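Local atomic coordinates of USG-1 protein homolog (Pseudomonas aeruginosa, PDB entry 2HJS), a protein that probably acts as an NAD(P)-dependent oxidoreductase related to aspartate-semialdehyde dehydrogenase, working as a dimer, although its own substrate is not established. Residues C139-P144 with V309-V314; I273-E278 with G297-G302. One frame throughout, in Å; residues are numbered along the deposited sequence. Where two conformers were deposited one is given.

Interaction 1: C139-P144 with V309-V314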
# COMPACT_ATOMS: atom_id res chain seq x y z
N CYS A 139 -0.39 -8.33 -15.39
CA CYS A 139 -0.85 -8.67 -16.75
C CYS A 139 -1.49 -10.02 -16.82
O CYS A 139 -2.43 -10.22 -17.59
CB CYS A 139 0.30 -8.56 -17.77
SG CYS A 139 0.79 -6.85 -18.06
N GLU A 140 -1.00 -10.94 -16.01
CA GLU A 140 -1.57 -12.26 -15.95
C GLU A 140 -3.03 -12.21 -15.53
O GLU A 140 -3.84 -13.00 -16.00
CB GLU A 140 -0.78 -13.15 -14.97
CG GLU A 140 -1.49 -14.43 -14.59
CD GLU A 140 -0.73 -15.22 -13.53
OE1 GLU A 140 0.06 -14.59 -12.78
OE2 GLU A 140 -0.91 -16.47 -13.46
N VAL A 141 -3.36 -11.29 -14.62
CA VAL A 141 -4.71 -11.16 -14.10
C VAL A 141 -5.58 -10.35 -15.05
O VAL A 141 -6.73 -10.70 -15.29
CB VAL A 141 -4.69 -10.53 -12.68
CG1 VAL A 141 -6.12 -10.14 -12.22
CG2 VAL A 141 -4.02 -11.49 -11.70
N LEU A 142 -5.03 -9.28 -15.61
CA LEU A 142 -5.78 -8.41 -16.53
C LEU A 142 -6.09 -9.02 -17.89
O LEU A 142 -7.17 -8.79 -18.44
CB LEU A 142 -5.01 -7.13 -16.77
CG LEU A 142 -5.40 -5.92 -15.94
CD1 LEU A 142 -5.78 -6.26 -14.51
CD2 LEU A 142 -4.22 -4.96 -16.00
N ALA A 143 -5.13 -9.76 -18.46
CA ALA A 143 -5.32 -10.32 -19.80
C ALA A 143 -6.68 -11.02 -19.99
O ALA A 143 -7.43 -10.65 -20.90
CB ALA A 143 -4.16 -11.25 -20.20
N PRO A 144 -7.01 -12.02 -19.15
CA PRO A 144 -8.32 -12.68 -19.37
C PRO A 144 -9.54 -11.78 -19.12
O PRO A 144 -10.59 -11.99 -19.70
CB PRO A 144 -8.31 -13.86 -18.39
CG PRO A 144 -7.18 -13.62 -17.46
CD PRO A 144 -6.25 -12.61 -18.03
N VAL A 309 -13.96 -1.26 -11.00
CA VAL A 309 -13.79 -2.55 -10.34
C VAL A 309 -12.42 -2.54 -9.70
O VAL A 309 -11.45 -2.10 -10.32
CB VAL A 309 -14.02 -3.79 -11.29
CG1 VAL A 309 -13.09 -3.77 -12.52
CG2 VAL A 309 -13.84 -5.14 -10.54
N ASN A 310 -12.35 -2.99 -8.46
CA ASN A 310 -11.10 -3.15 -7.73
C ASN A 310 -10.71 -4.60 -7.69
O ASN A 310 -11.58 -5.45 -7.67
CB ASN A 310 -11.27 -2.71 -6.29
CG ASN A 310 -11.45 -1.23 -6.17
OD1 ASN A 310 -12.57 -0.72 -6.19
ND2 ASN A 310 -10.33 -0.51 -6.11
N LEU A 311 -9.40 -4.86 -7.68
CA LEU A 311 -8.86 -6.20 -7.51
C LEU A 311 -7.72 -6.09 -6.50
O LEU A 311 -7.03 -5.09 -6.48
CB LEU A 311 -8.24 -6.74 -8.82
CG LEU A 311 -8.99 -6.67 -10.14
CD1 LEU A 311 -7.99 -6.99 -11.22
CD2 LEU A 311 -10.09 -7.71 -10.16
N TRP A 312 -7.49 -7.15 -5.74
CA TRP A 312 -6.31 -7.27 -4.89
C TRP A 312 -5.59 -8.53 -5.33
O TRP A 312 -6.20 -9.57 -5.47
CB TRP A 312 -6.74 -7.35 -3.43
CG TRP A 312 -5.71 -7.87 -2.42
CD1 TRP A 312 -5.60 -9.17 -1.95
CD2 TRP A 312 -4.70 -7.11 -1.73
NE1 TRP A 312 -4.58 -9.24 -1.03
CE2 TRP A 312 -4.02 -8.00 -0.88
CE3 TRP A 312 -4.30 -5.76 -1.77
CZ2 TRP A 312 -2.98 -7.58 -0.03
CZ3 TRP A 312 -3.26 -5.35 -0.93
CH2 TRP A 312 -2.62 -6.26 -0.07
N ILE A 313 -4.30 -8.41 -5.61
CA ILE A 313 -3.53 -9.50 -6.20
C ILE A 313 -2.33 -9.80 -5.30
O ILE A 313 -1.63 -8.89 -4.87
CB ILE A 313 -3.02 -9.11 -7.62
CG1 ILE A 313 -4.18 -8.66 -8.52
CG2 ILE A 313 -2.20 -10.27 -8.23
CD1 ILE A 313 -3.73 -8.03 -9.85
N VAL A 314 -2.11 -11.07 -4.98
CA VAL A 314 -0.88 -11.42 -4.28
C VAL A 314 -0.21 -12.57 -4.99
O VAL A 314 -0.86 -13.50 -5.45
CB VAL A 314 -1.04 -11.68 -2.72
CG1 VAL A 314 -1.53 -10.38 -1.95
CG2 VAL A 314 -1.91 -12.88 -2.42
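V141 points from its helix toward the strand and meets L311 and I313 tip to tip. Its CG1 lies 3.8 Å from L311 CD1 and brushes I313 CD1 as well, while CG2 faces I313 alone, 3.9 Å from its CD1. This follows from the first torsion of V141: CG1 stands anti to the backbone N (chi1 170°), and CG2, beside that N, is carried the other way along the strand. The root of the fork is covered too, with V141 CB 3.9 Å from I313 CD1. I313 delivers this methyl by an extended chain, CD1 lying anti to CA (chi2 170°). A single valine thus touches two strand residues; its beta-branch, short and wide, suits the place. L142 adds a side contact: its side chain crosses that of L311 at a slant, with L142 CD1 4.0 Å from L311 CD1. No hydrogen bond crosses between the segments; the contact is entirely apolar and buried.

L311 and I313 are two apart on an extended strand and therefore share a face. Further out, V141 also touches V296 on the adjacent strand and L267 of helix 260-269, and L142 rests on L226. E140, next to V141, turns its buried carboxylate elsewhere, to a salt bridge with K320 and a hydrogen bond with T294. On the strand's other face N310 and W312 meet the second subunit, where the N310 amide bonds N234 of that subunit.

The axes of segments 139-144 and 309-314 come within 10.4 Å, at 139° between their N-to-C directions. Helix 133-145 on strand 308-315 is helix-on-sheet packing of the alpha/beta dimerisation domain of semialdehyde dehydrogenases, whose mixed sheet carries helices on one face and the partner subunit on the other.

Interaction 2: I273-E278 with G297-G302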
# COMPACT_ATOMS: atom_id res chain seq x y z
N ILE A 273 -4.40 -18.76 -11.72
CA ILE A 273 -5.02 -17.73 -10.89
C ILE A 273 -5.93 -18.43 -9.89
O ILE A 273 -6.70 -19.32 -10.26
CB ILE A 273 -5.85 -16.71 -11.72
CG1 ILE A 273 -4.94 -15.81 -12.55
CG2 ILE A 273 -6.68 -15.84 -10.82
CD1 ILE A 273 -5.70 -14.95 -13.59
N GLU A 274 -5.83 -18.04 -8.62
CA GLU A 274 -6.76 -18.53 -7.62
C GLU A 274 -7.65 -17.39 -7.14
O GLU A 274 -7.17 -16.41 -6.56
CB GLU A 274 -6.01 -19.20 -6.46
CG GLU A 274 -6.92 -19.90 -5.44
CD GLU A 274 -7.86 -20.95 -6.04
OE1 GLU A 274 -9.07 -20.89 -5.75
OE2 GLU A 274 -7.40 -21.83 -6.80
N TRP A 275 -8.94 -17.49 -7.43
CA TRP A 275 -9.89 -16.46 -7.04
C TRP A 275 -10.35 -16.71 -5.61
O TRP A 275 -10.71 -17.81 -5.27
CB TRP A 275 -11.11 -16.40 -7.97
CG TRP A 275 -12.17 -15.44 -7.41
CD1 TRP A 275 -12.06 -14.07 -7.28
CD2 TRP A 275 -13.45 -15.80 -6.86
NE1 TRP A 275 -13.21 -13.56 -6.71
CE2 TRP A 275 -14.07 -14.59 -6.44
CE3 TRP A 275 -14.14 -17.01 -6.70
CZ2 TRP A 275 -15.34 -14.56 -5.86
CZ3 TRP A 275 -15.40 -16.98 -6.11
CH2 TRP A 275 -16.00 -15.76 -5.71
N VAL A 276 -10.32 -15.66 -4.79
CA VAL A 276 -10.79 -15.75 -3.41
C VAL A 276 -11.96 -14.79 -3.25
O VAL A 276 -11.87 -13.61 -3.61
CB VAL A 276 -9.65 -15.42 -2.38
CG1 VAL A 276 -10.17 -15.57 -0.92
CG2 VAL A 276 -8.43 -16.30 -2.63
N GLY A 277 -13.07 -15.30 -2.73
CA GLY A 277 -14.26 -14.48 -2.52
C GLY A 277 -14.82 -14.67 -1.12
O GLY A 277 -14.07 -14.94 -0.19
N GLU A 278 -16.14 -14.47 -1.02
CA GLU A 278 -16.93 -14.62 0.20
C GLU A 278 -16.36 -13.83 1.38
O GLU A 278 -16.33 -14.30 2.52
CB GLU A 278 -17.16 -16.10 0.52
CG GLU A 278 -17.95 -16.84 -0.58
CD GLU A 278 -19.35 -16.27 -0.81
OE1 GLU A 278 -19.89 -15.58 0.09
OE2 GLU A 278 -19.93 -16.52 -1.89
N GLY A 297 -8.32 -11.36 -4.98
CA GLY A 297 -9.51 -11.15 -4.18
C GLY A 297 -10.04 -9.72 -4.17
O GLY A 297 -9.56 -8.86 -4.91
N ARG A 298 -11.05 -9.50 -3.32
CA ARG A 298 -11.68 -8.21 -3.06
C ARG A 298 -12.26 -7.61 -4.33
O ARG A 298 -12.24 -6.40 -4.52
CB ARG A 298 -10.72 -7.21 -2.36
CG ARG A 298 -10.22 -7.64 -0.98
CD ARG A 298 -10.02 -6.44 -0.09
NE ARG A 298 -11.26 -5.69 0.08
CZ ARG A 298 -11.36 -4.42 0.45
NH1 ARG A 298 -10.27 -3.72 0.75
NH2 ARG A 298 -12.58 -3.86 0.55
N VAL A 299 -12.77 -8.48 -5.21
CA VAL A 299 -13.40 -8.02 -6.45
C VAL A 299 -14.69 -7.31 -6.07
O VAL A 299 -15.57 -7.92 -5.49
CB VAL A 299 -13.69 -9.19 -7.43
CG1 VAL A 299 -14.54 -8.70 -8.65
CG2 VAL A 299 -12.39 -9.84 -7.88
N ARG A 300 -14.78 -6.03 -6.38
CA ARG A 300 -15.95 -5.22 -6.01
C ARG A 300 -16.04 -4.00 -6.92
O ARG A 300 -15.05 -3.63 -7.57
CB ARG A 300 -15.83 -4.75 -4.54
CG ARG A 300 -14.60 -3.87 -4.31
CD ARG A 300 -14.26 -3.75 -2.83
NE ARG A 300 -13.31 -2.67 -2.55
CZ ARG A 300 -11.98 -2.75 -2.71
NH1 ARG A 300 -11.41 -3.86 -3.19
NH2 ARG A 300 -11.20 -1.72 -2.40
N ALA A 301 -17.21 -3.37 -6.95
CA ALA A 301 -17.36 -2.12 -7.66
C ALA A 301 -17.03 -0.93 -6.74
O ALA A 301 -16.87 -1.10 -5.52
CB ALA A 301 -18.78 -1.98 -8.18
N GLY A 302 -16.91 0.26 -7.34
CA GLY A 302 -16.79 1.50 -6.59
C GLY A 302 -18.03 1.68 -5.74
O GLY A 302 -19.11 1.16 -6.08
O HOH W 1 -13.20 -11.46 -4.80
O HOH W 2 -12.28 -11.17 -1.47
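The indole of W275 meets V299 at its rim: V299 CG2 lies near the ring plane, 4.0 Å from W275 NE1, and the two side chains cross at about a right angle. Over the centre of one ring face sits the backbone N of G277, 3.8 Å above the plane, a place suited to glycine because it has no side chain to collide with the six-membered ring. The other flat groups are two guanidiniums, R298 and R300, which turn faces to each other with R300 CZ 3.5 Å above the R298 plane and offset toward its rim. R300 is oriented by a bond from NH1 to R298 O, 3.0 Å long, nearly in its own plane and on a lone pair of that carbonyl. R298 reaches the second subunit instead, with a salt bridge to E215 of that subunit, which should offset the closeness of two positive groups.

Between the segments, water replaces direct bonds. One water accepts from W275 NE1 (2.8 Å) and V299 N and donates to V276 O; a second links V276 O to R298 N. The left-handed backbone of R298 (phi 59°, psi 34°) interrupts the extended strand here. Just before it, G297 CA makes a CH...O contact of 3.5 Å with V276 O.

Direct backbone pairing persists alongside, where E274 and V276 bond V296. Strand 273-275 is thus the outer parallel neighbour of strand 294-301 in a beta-alpha-beta unit through helix 284-288; helix 260-269 packs on W275 and V299, and strand 308-315 lies along the other edge of 294-301.

In the fold
The two contacts lie about 9 Å apart, centre to centre, in the dimerisation domain and share one mixed sheet. Along the chain, interaction 2 is nested within the loop closed by interaction 1: helix 133-145 comes first, then strands 273-275 and 294-301, and finally strand 308-315. The last two are antiparallel neighbours joined by probable backbone hydrogen bonds, W312 N to G297 O (2.8 Å) and N310 N to R300 O (2.9 Å). Interaction 1 sets a helix on the sheet, whereas interaction 2 lies at its edge within the chain. Both also touch the second subunit, so the same strands serve the domain's interior and the dimer interface.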